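Local coordinates for protein 3'-5'-exonuclease (Saccharomyces cerevisiae, PDB 3E2V) that probably cuts double-stranded DNA without obvious specificity and trims it from the 3' end, as a magnesium-dependent nuclease of the TatD family, at residues 34-39 / 339-344; 25-30 / 38-43; 332-337 / 349-354. All coordinates share one frame; numbering follows the deposited sequence.

Interaction 1 (34-39 / 339-344); sequences QYHPAD and NKLADK
Leu341 sets its CD2 methyl over one face of the imidazole of His36, in a CH-pi contact almost exactly above the ring centre: CD2 is 3.4 Å from the centroid and 7° off the ring normal. The leucine reaches that spot because its CG stands anti to its own backbone N (chi1 -175°). The ring cannot easily turn away, since both nitrogens are engaged: ND1 donates to Pro37 O at 2.8 Å, close to the ring plane, and NE2 is hydrogen-bonded to the hydroxyl of Tyr30. A histidine suits the place, its pi face taking a methyl while its two nitrogens hold polar partners. The same methyl meets Asp39 OD2 at 3.7 Å, a carboxylate oxygen whose charge is answered by Arg356 and Arg46. The contact joins the loop leading into helix 40-49 to the loop between strands 334-336 and 351-353, in a chain of the TIM-barrel clan. Alongside, the small Ala342 lets the backbones draw close, its CB lying 3.8 Å from His36 CB and touching Pro37 CD. Toward solvent, Tyr35 CD1 meets Asn339 CB at 3.9 Å, with ring and amide planes perpendicular, and a water bridges Tyr35 O to Ala342 N.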
loop_
_atom_site.group_PDB
_atom_site.type_symbol
_atom_site.label_atom_id
_atom_site.label_comp_id
_atom_site.label_asym_id
_atom_site.label_seq_id
_atom_site.Cartn_x
_atom_site.Cartn_y
_atom_site.Cartn_z
ATOM N N GLN A 34 20.842 -7.276 -13.245
ATOM C CA GLN A 34 21.292 -7.605 -11.894
ATOM C C GLN A 34 22.652 -6.987 -11.598
ATOM O O GLN A 34 23.624 -7.212 -12.316
ATOM C CB GLN A 34 21.358 -9.114 -11.629
ATOM C CG GLN A 34 21.835 -9.388 -10.197
ATOM C CD GLN A 34 21.970 -10.843 -9.850
ATOM O OE1 GLN A 34 21.991 -11.698 -10.725
ATOM N NE2 GLN A 34 22.087 -11.137 -8.555
ATOM N N TYR A 35 22.709 -6.224 -10.511
ATOM C CA TYR A 35 23.941 -5.597 -10.036
ATOM C C TYR A 35 24.537 -6.216 -8.777
ATOM O O TYR A 35 25.739 -6.114 -8.545
ATOM C CB TYR A 35 23.702 -4.108 -9.765
ATOM C CG TYR A 35 23.682 -3.249 -10.999
ATOM C CD1 TYR A 35 24.842 -2.597 -11.421
ATOM C CD2 TYR A 35 22.518 -3.093 -11.754
ATOM C CE1 TYR A 35 24.842 -1.802 -12.557
ATOM C CE2 TYR A 35 22.506 -2.300 -12.911
ATOM C CZ TYR A 35 23.678 -1.657 -13.292
ATOM O OH TYR A 35 23.694 -0.863 -14.418
ATOM N N HIS A 36 23.690 -6.793 -7.927
ATOM C CA HIS A 36 24.144 -7.364 -6.672
ATOM C C HIS A 36 23.193 -8.478 -6.236
ATOM O O HIS A 36 22.058 -8.548 -6.721
ATOM C CB HIS A 36 24.311 -6.280 -5.575
ATOM C CG HIS A 36 23.050 -5.540 -5.205
ATOM N ND1 HIS A 36 22.113 -6.055 -4.336
ATOM C CD2 HIS A 36 22.595 -4.316 -5.569
ATOM C CE1 HIS A 36 21.139 -5.170 -4.166
ATOM N NE2 HIS A 36 21.402 -4.110 -4.910
ATOM N N PRO A 37 23.661 -9.395 -5.378
ATOM C CA PRO A 37 22.730 -10.381 -4.838
ATOM C C PRO A 37 21.617 -9.712 -4.045
ATOM O O PRO A 37 21.853 -8.681 -3.413
ATOM C CB PRO A 37 23.610 -11.230 -3.907
ATOM C CG PRO A 37 24.996 -11.080 -4.511
ATOM C CD PRO A 37 25.039 -9.635 -4.916
ATOM N N ALA A 38 20.421 -10.288 -4.089
ATOM C CA ALA A 38 19.295 -9.772 -3.316
ATOM C C ALA A 38 19.726 -9.590 -1.858
ATOM O O ALA A 38 20.389 -10.466 -1.286
ATOM C CB ALA A 38 18.137 -10.756 -3.398
ATOM N N ASP A 39 19.339 -8.462 -1.252
ATOM C CA ASP A 39 19.805 -8.133 0.103
ATOM C C ASP A 39 18.633 -7.810 1.017
ATOM O O ASP A 39 18.793 -7.031 1.953
ATOM C CB ASP A 39 20.785 -6.954 0.049
ATOM C CG ASP A 39 20.129 -5.653 -0.412
ATOM O OD1 ASP A 39 19.238 -5.668 -1.301
ATOM O OD2 ASP A 39 20.521 -4.580 0.111
ATOM N N ASN A 339 26.308 -0.464 -8.213
ATOM C CA ASN A 339 27.420 -1.310 -8.664
ATOM C C ASN A 339 28.530 -1.500 -7.623
ATOM O O ASN A 339 29.496 -2.238 -7.859
ATOM C CB ASN A 339 28.016 -0.779 -9.977
ATOM C CG ASN A 339 28.657 0.587 -9.820
ATOM O OD1 ASN A 339 28.164 1.439 -9.088
ATOM N ND2 ASN A 339 29.751 0.810 -10.537
ATOM N N LYS A 340 28.379 -0.856 -6.466
ATOM C CA LYS A 340 29.350 -0.935 -5.374
ATOM C C LYS A 340 28.850 -1.728 -4.170
ATOM O O LYS A 340 29.606 -1.967 -3.229
ATOM C CB LYS A 340 29.764 0.481 -4.924
ATOM C CG LYS A 340 30.387 1.340 -6.022
ATOM C CD LYS A 340 31.704 0.763 -6.501
ATOM C CE LYS A 340 32.338 1.673 -7.530
ATOM N NZ LYS A 340 33.696 1.177 -7.875
ATOM N N LEU A 341 27.583 -2.153 -4.194
ATOM C CA LEU A 341 27.004 -2.834 -3.041
ATOM C C LEU A 341 27.538 -4.267 -2.860
ATOM O O LEU A 341 27.793 -4.706 -1.743
ATOM C CB LEU A 341 25.476 -2.849 -3.116
ATOM C CG LEU A 341 24.855 -3.457 -1.864
ATOM C CD1 LEU A 341 25.059 -2.529 -0.663
ATOM C CD2 LEU A 341 23.410 -3.776 -2.032
ATOM N N ALA A 342 27.683 -5.003 -3.962
ATOM C CA ALA A 342 27.944 -6.432 -3.851
ATOM C C ALA A 342 29.187 -6.756 -3.005
ATOM O O ALA A 342 29.148 -7.650 -2.170
ATOM C CB ALA A 342 28.033 -7.063 -5.219
ATOM N N ASP A 343 30.265 -6.002 -3.206
ATOM C CA ASP A 343 31.504 -6.228 -2.462
ATOM C C ASP A 343 31.334 -5.981 -0.962
ATOM O O ASP A 343 32.121 -6.486 -0.154
ATOM C CB ASP A 343 32.635 -5.366 -3.046
ATOM C CG ASP A 343 34.011 -5.721 -2.486
ATOM O OD1 ASP A 343 34.245 -6.869 -2.037
ATOM O OD2 ASP A 343 34.877 -4.824 -2.500
ATOM N N LYS A 344 30.297 -5.232 -0.590
ATOM C CA LYS A 344 30.034 -4.938 0.818
ATOM C C LYS A 344 29.240 -6.047 1.529
ATOM O O LYS A 344 29.108 -6.034 2.754
ATOM C CB LYS A 344 29.281 -3.600 0.968
ATOM C CG LYS A 344 29.916 -2.389 0.282
ATOM C CD LYS A 344 31.226 -2.012 0.941
ATOM C CE LYS A 344 31.734 -0.667 0.459
ATOM N NZ LYS A 344 32.883 -0.204 1.293
HETATM O O HOH W 1 27.062 -4.170 -6.649
#

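Interaction 2 (25-30 / 38-43); sequences MFHGIY and ADYVKL
Phe26 and Leu43 make the closest apolar contact between the two segments, with the CD1 methyl of the leucine 3.3 Å from CE1 of the ring and its approach slanted. Leu43 sits on the inner side of helix 40-49, and its chi2 of 128°, well off a staggered value, turns CD1 onto the phenylalanine in a tight fit. A second apolar touch is made by Ala38, whose CB is 3.5 Å from His27 CA; a side chain this small lets the two backbones come together here. Gly28, close by Ala38 CA, has a positive phi of 86°, at which a CB would press on the preceding carbonyl oxygen.

The aromatic pair is His27 with Tyr40. Their centroids are 4.9 Å apart and the planes are inclined at 47°, an oblique meeting in which Tyr40 CD2 lies over one face of the imidazole and CE2 is 3.5 Å from His27 CE1. The histidine's NE2 is hydrogen-bonded to Leu21 O, which limits how the ring can turn, and Leu71 of helix 62-75 touches both side chains.

The polar interactions gather at Phe26 O. Asp39 N, at the N-cap position, gives it a weak hydrogen bond of 3.5 Å, while a water donates both to this carbonyl, at 2.9 Å, and to Asp39 OD1, at 2.7 Å. Tyr40 CD2 approaches the same oxygen edge-on.

The 3-10 turn and following loop, which lead into the hairpin of strands 29-30 and 33-34, thus pack against the start of helix 40-49, with the Phe26 side chain about 9 Å from that of the magnesium ligand Asp303. The chemistry implies that aromatic and aliphatic surfaces carry most of the contact, whereas the lone direct hydrogen bond is weak and a water supplies the firmer polar link between Phe26 O and Asp39.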
loop_
_atom_site.group_PDB
_atom_site.type_symbol
_atom_site.label_atom_id
_atom_site.label_comp_id
_atom_site.label_asym_id
_atom_site.label_seq_id
_atom_site.Cartn_x
_atom_site.Cartn_y
_atom_site.Cartn_z
ATOM N N MET A 25 14.274 -4.110 -7.322
ATOM C CA MET A 25 15.449 -3.431 -6.740
ATOM C C MET A 25 15.908 -4.116 -5.438
ATOM O O MET A 25 17.103 -4.183 -5.140
ATOM C CB MET A 25 15.168 -1.942 -6.476
ATOM C CG MET A 25 15.127 -1.078 -7.724
ATOM S SD MET A 25 15.121 0.741 -7.337
ATOM C CE MET A 25 13.459 1.103 -7.802
ATOM N N PHE A 26 14.947 -4.644 -4.676
ATOM C CA PHE A 26 15.269 -5.351 -3.437
ATOM C C PHE A 26 15.876 -6.732 -3.688
ATOM O O PHE A 26 16.401 -7.386 -2.774
ATOM C CB PHE A 26 14.043 -5.442 -2.523
ATOM C CG PHE A 26 13.580 -4.106 -2.016
ATOM C CD1 PHE A 26 14.503 -3.162 -1.576
ATOM C CD2 PHE A 26 12.214 -3.788 -1.971
ATOM C CE1 PHE A 26 14.074 -1.913 -1.100
ATOM C CE2 PHE A 26 11.772 -2.562 -1.483
ATOM C CZ PHE A 26 12.706 -1.618 -1.049
ATOM N N HIS A 27 15.805 -7.157 -4.948
ATOM C CA HIS A 27 16.385 -8.412 -5.384
ATOM C C HIS A 27 17.657 -8.169 -6.223
ATOM O O HIS A 27 18.194 -9.088 -6.849
ATOM C CB HIS A 27 15.299 -9.238 -6.073
ATOM C CG HIS A 27 14.119 -9.472 -5.173
ATOM N ND1 HIS A 27 13.928 -10.652 -4.486
ATOM C CD2 HIS A 27 13.135 -8.636 -4.766
ATOM C CE1 HIS A 27 12.851 -10.547 -3.728
ATOM N NE2 HIS A 27 12.353 -9.331 -3.874
ATOM N N GLY A 28 18.156 -6.935 -6.188
ATOM C CA GLY A 28 19.417 -6.589 -6.830
ATOM C C GLY A 28 19.305 -6.230 -8.301
ATOM O O GLY A 28 20.334 -6.082 -8.977
ATOM N N ILE A 29 18.087 -6.040 -8.787
ATOM C CA ILE A 29 17.822 -5.793 -10.199
ATOM C C ILE A 29 17.378 -4.343 -10.431
ATOM O O ILE A 29 16.461 -3.851 -9.768
ATOM C CB ILE A 29 16.777 -6.797 -10.706
ATOM C CG1 ILE A 29 17.336 -8.220 -10.636
ATOM C CG2 ILE A 29 16.361 -6.467 -12.141
ATOM C CD1 ILE A 29 16.262 -9.277 -10.739
ATOM N N TYR A 30 18.063 -3.666 -11.351
ATOM C CA TYR A 30 17.840 -2.251 -11.659
ATOM C C TYR A 30 17.827 -2.077 -13.180
ATOM O O TYR A 30 18.741 -2.526 -13.861
ATOM C CB TYR A 30 18.952 -1.386 -11.060
ATOM C CG TYR A 30 19.149 -1.541 -9.570
ATOM C CD1 TYR A 30 18.636 -0.598 -8.681
ATOM C CD2 TYR A 30 19.862 -2.622 -9.044
ATOM C CE1 TYR A 30 18.820 -0.737 -7.306
ATOM C CE2 TYR A 30 20.032 -2.777 -7.662
ATOM C CZ TYR A 30 19.518 -1.822 -6.800
ATOM O OH TYR A 30 19.718 -1.981 -5.448
ATOM N N ALA A 38 20.421 -10.288 -4.089
ATOM C CA ALA A 38 19.295 -9.772 -3.316
ATOM C C ALA A 38 19.726 -9.590 -1.858
ATOM O O ALA A 38 20.389 -10.466 -1.286
ATOM C CB ALA A 38 18.137 -10.756 -3.398
ATOM N N ASP A 39 19.339 -8.462 -1.252
ATOM C CA ASP A 39 19.805 -8.133 0.103
ATOM C C ASP A 39 18.633 -7.810 1.017
ATOM O O ASP A 39 18.793 -7.031 1.953
ATOM C CB ASP A 39 20.785 -6.954 0.049
ATOM C CG ASP A 39 20.129 -5.653 -0.412
ATOM O OD1 ASP A 39 19.238 -5.668 -1.301
ATOM O OD2 ASP A 39 20.521 -4.580 0.111
ATOM N N TYR A 40 17.466 -8.399 0.766
ATOM C CA TYR A 40 16.286 -8.010 1.546
ATOM C C TYR A 40 16.343 -8.430 3.011
ATOM O O TYR A 40 15.741 -7.785 3.853
ATOM C CB TYR A 40 14.972 -8.409 0.860
ATOM C CG TYR A 40 14.895 -9.858 0.439
ATOM C CD1 TYR A 40 14.564 -10.856 1.358
ATOM C CD2 TYR A 40 15.139 -10.231 -0.874
ATOM C CE1 TYR A 40 14.490 -12.192 0.974
ATOM C CE2 TYR A 40 15.053 -11.562 -1.271
ATOM C CZ TYR A 40 14.737 -12.534 -0.345
ATOM O OH TYR A 40 14.664 -13.851 -0.745
ATOM N N VAL A 41 17.089 -9.477 3.345
ATOM C CA VAL A 41 17.231 -9.825 4.762
ATOM C C VAL A 41 18.030 -8.732 5.499
ATOM O O VAL A 41 17.595 -8.257 6.550
ATOM C CB VAL A 41 17.756 -11.276 4.989
ATOM C CG1 VAL A 41 18.093 -11.502 6.447
ATOM C CG2 VAL A 41 16.704 -12.282 4.541
ATOM N N LYS A 42 19.141 -8.275 4.921
ATOM C CA LYS A 42 19.889 -7.141 5.502
ATOM C C LYS A 42 19.064 -5.847 5.535
ATOM O O LYS A 42 19.155 -5.056 6.488
ATOM C CB LYS A 42 21.221 -6.908 4.774
ATOM C CG LYS A 42 22.277 -7.916 5.191
ATOM C CD LYS A 42 23.505 -7.796 4.317
ATOM C CE LYS A 42 24.468 -8.951 4.548
ATOM N NZ LYS A 42 25.467 -8.615 5.589
ATOM N N LEU A 43 18.249 -5.654 4.506
ATOM C CA LEU A 43 17.309 -4.560 4.478
ATOM C C LEU A 43 16.390 -4.601 5.700
ATOM O O LEU A 43 16.123 -3.567 6.328
ATOM C CB LEU A 43 16.471 -4.631 3.201
ATOM C CG LEU A 43 15.405 -3.559 3.054
ATOM C CD1 LEU A 43 15.524 -2.865 1.721
ATOM C CD2 LEU A 43 14.024 -4.136 3.303
HETATM O O HOH W 2 16.643 -5.673 -0.412
#

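Interaction 3 (332-337 / 349-354); sequences AFKSVK and ELYMVK. With GOL (glycerol), chain D.
Strands 334-336 and 351-353 form a two-stranded parallel sheet, their axes 4.4 Å apart and at 41°. This small sheet is separate from the eight-stranded parallel sheet of the TIM-barrel-type fold. Met352 is bonded through both its backbone N and O: its N donates to Lys334 O at 2.8 Å, nearly straight and in the carbonyl plane, and its O accepts from Val336 N; Lys354 N then donates to Val336 O.

On one face, Tyr351 meets the aliphatic part of Lys334, CE1 to CG at 3.6 Å, and Val336 CG1 touches the same ring. A lysine suits this place because its methylenes pack, and a bend at chi2 (60°) then leads its ammonium away. At the start of the segment, Phe333 lies alongside Leu350, pointing the same way, with CD1 4.0 Å from Leu350 CB, and its CB meets Met352 CG at 3.9 Å. The sulfur of Met352 stands at the ring's edge, a Met-aromatic contact 5.5 Å from the centroid. Replacing Phe333 with an alanine would probably leave Leu350 and the methionine sulfur without their aromatic neighbour and open a gap toward Arg46 and Gln49 of helix 40-49. On the face of Ser335 and Met352, a glycerol, probably from the crystallisation liquor, donates through O2 to Val353 O at 2.7 Å.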
loop_
_atom_site.group_PDB
_atom_site.type_symbol
_atom_site.label_atom_id
_atom_site.label_comp_id
_atom_site.label_asym_id
_atom_site.label_seq_id
_atom_site.Cartn_x
_atom_site.Cartn_y
_atom_site.Cartn_z
ATOM N N ALA A 332 20.658 6.776 7.088
ATOM C CA ALA A 332 20.700 5.991 8.329
ATOM C C ALA A 332 21.893 5.025 8.401
ATOM O O ALA A 332 22.309 4.602 9.486
ATOM C CB ALA A 332 19.393 5.231 8.514
ATOM N N PHE A 333 22.392 4.660 7.225
ATOM C CA PHE A 333 23.517 3.737 7.037
ATOM C C PHE A 333 24.250 4.270 5.815
ATOM O O PHE A 333 23.676 5.033 5.043
ATOM C CB PHE A 333 22.999 2.321 6.738
ATOM C CG PHE A 333 22.225 1.710 7.873
ATOM C CD1 PHE A 333 22.875 0.967 8.845
ATOM C CD2 PHE A 333 20.849 1.903 7.986
ATOM C CE1 PHE A 333 22.175 0.417 9.910
ATOM C CE2 PHE A 333 20.134 1.352 9.049
ATOM C CZ PHE A 333 20.800 0.618 10.016
ATOM N N LYS A 334 25.509 3.871 5.627
ATOM C CA LYS A 334 26.264 4.330 4.462
ATOM C C LYS A 334 25.529 3.879 3.207
ATOM O O LYS A 334 25.046 2.753 3.164
ATOM C CB LYS A 334 27.673 3.726 4.445
ATOM C CG LYS A 334 28.560 4.219 3.286
ATOM C CD LYS A 334 28.760 5.722 3.337
ATOM C CE LYS A 334 29.424 6.293 2.090
ATOM N NZ LYS A 334 29.263 7.786 2.087
ATOM N N SER A 335 25.460 4.755 2.207
ATOM C CA SER A 335 24.738 4.519 0.955
ATOM C C SER A 335 25.752 4.522 -0.179
ATOM O O SER A 335 26.550 5.453 -0.291
ATOM C CB SER A 335 23.714 5.637 0.754
ATOM O OG SER A 335 22.886 5.439 -0.376
ATOM N N VAL A 336 25.750 3.468 -0.994
ATOM C CA VAL A 336 26.686 3.349 -2.127
ATOM C C VAL A 336 25.926 3.180 -3.435
ATOM O O VAL A 336 24.743 2.812 -3.441
ATOM C CB VAL A 336 27.651 2.155 -1.952
ATOM C CG1 VAL A 336 28.598 2.363 -0.766
ATOM C CG2 VAL A 336 26.891 0.832 -1.806
ATOM N N LYS A 337 26.596 3.422 -4.561
ATOM C CA LYS A 337 25.959 3.210 -5.862
ATOM C C LYS A 337 25.659 1.713 -6.040
ATOM O O LYS A 337 26.322 0.860 -5.438
ATOM C CB LYS A 337 26.844 3.719 -7.011
ATOM C CG LYS A 337 27.212 5.212 -6.926
ATOM C CD LYS A 337 28.271 5.618 -7.978
ATOM C CE LYS A 337 29.611 4.851 -7.814
ATOM N NZ LYS A 337 30.639 5.420 -6.852
ATOM N N GLU A 349 28.908 -4.860 8.563
ATOM C CA GLU A 349 28.302 -3.524 8.461
ATOM C C GLU A 349 27.251 -3.489 7.348
ATOM O O GLU A 349 27.399 -4.158 6.329
ATOM C CB GLU A 349 29.354 -2.446 8.218
ATOM C CG GLU A 349 28.766 -1.044 8.133
ATOM C CD GLU A 349 29.806 0.055 8.124
ATOM O OE1 GLU A 349 31.017 -0.252 8.198
ATOM O OE2 GLU A 349 29.400 1.236 8.034
ATOM N N LEU A 350 26.203 -2.693 7.559
ATOM C CA LEU A 350 25.037 -2.650 6.680
ATOM C C LEU A 350 25.067 -1.424 5.788
ATOM O O LEU A 350 25.332 -0.305 6.245
ATOM C CB LEU A 350 23.768 -2.659 7.541
ATOM C CG LEU A 350 23.534 -3.929 8.369
ATOM C CD1 LEU A 350 22.446 -3.683 9.430
ATOM C CD2 LEU A 350 23.187 -5.138 7.511
ATOM N N TYR A 351 24.776 -1.633 4.506
ATOM C CA TYR A 351 24.858 -0.581 3.496
ATOM C C TYR A 351 23.577 -0.468 2.690
ATOM O O TYR A 351 22.939 -1.485 2.420
ATOM C CB TYR A 351 25.977 -0.889 2.494
ATOM C CG TYR A 351 27.380 -0.676 3.011
ATOM C CD1 TYR A 351 28.081 0.481 2.685
ATOM C CD2 TYR A 351 28.012 -1.646 3.784
ATOM C CE1 TYR A 351 29.382 0.677 3.137
ATOM C CE2 TYR A 351 29.314 -1.448 4.252
ATOM C CZ TYR A 351 29.977 -0.291 3.914
ATOM O OH TYR A 351 31.267 -0.076 4.364
ATOM N N MET A 352 23.237 0.762 2.309
ATOM C CA MET A 352 22.085 1.081 1.457
ATOM C C MET A 352 22.558 1.379 0.040
ATOM O O MET A 352 23.764 1.539 -0.204
ATOM C CB MET A 352 21.310 2.300 1.992
ATOM C CG MET A 352 20.888 2.160 3.462
ATOM S SD MET A 352 20.053 3.603 4.246
ATOM C CE MET A 352 18.432 3.500 3.473
ATOM N N VAL A 353 21.599 1.425 -0.883
ATOM C CA VAL A 353 21.886 1.729 -2.281
ATOM C C VAL A 353 21.334 3.111 -2.607
ATOM O O VAL A 353 20.151 3.384 -2.375
ATOM C CB VAL A 353 21.269 0.665 -3.214
ATOM C CG1 VAL A 353 21.413 1.112 -4.676
ATOM C CG2 VAL A 353 21.901 -0.707 -2.958
ATOM N N LYS A 354 22.191 3.995 -3.125
ATOM C CA LYS A 354 21.780 5.359 -3.470
ATOM C C LYS A 354 20.593 5.313 -4.425
ATOM O O LYS A 354 20.620 4.578 -5.417
ATOM C CB LYS A 354 22.942 6.148 -4.095
ATOM C CG LYS A 354 24.129 6.321 -3.152
ATOM C CD LYS A 354 25.240 7.150 -3.777
ATOM C CE LYS A 354 26.408 7.346 -2.806
ATOM N NZ LYS A 354 26.034 8.115 -1.573
HETATM C C1 GOL D . 18.348 6.357 -0.842
HETATM O O1 GOL D . 19.318 7.238 -1.388
HETATM C C2 GOL D . 18.904 5.534 0.313
HETATM O O2 GOL D . 20.000 4.772 -0.122
HETATM C C3 GOL D . 19.380 6.438 1.452
HETATM O O3 GOL D . 18.310 6.726 2.333
HETATM O O HOH W 3 26.625 1.864 7.327
#

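Interactions 1 and 2 have centres about 8 Å apart and share Ala38 and Asp39, while the centre of interaction 3 lies about 11 and 12 Å from theirs. Along the chain, interaction 2 is closed locally near the N-terminus, interaction 3 much later, and interaction 1 spans some 300 residues to connect the two regions. A backbone hydrogen bond between Tyr35 N and Gly28 O couples interactions 1 and 2; Leu341 of interaction 1 packs on Val353 and Tyr351 of interaction 3. Helix 40-49 begins in interaction 2 and meets Phe333 and Leu350 of interaction 3. Early and late parts of the TatD domain are thereby packed together on one side of its centre.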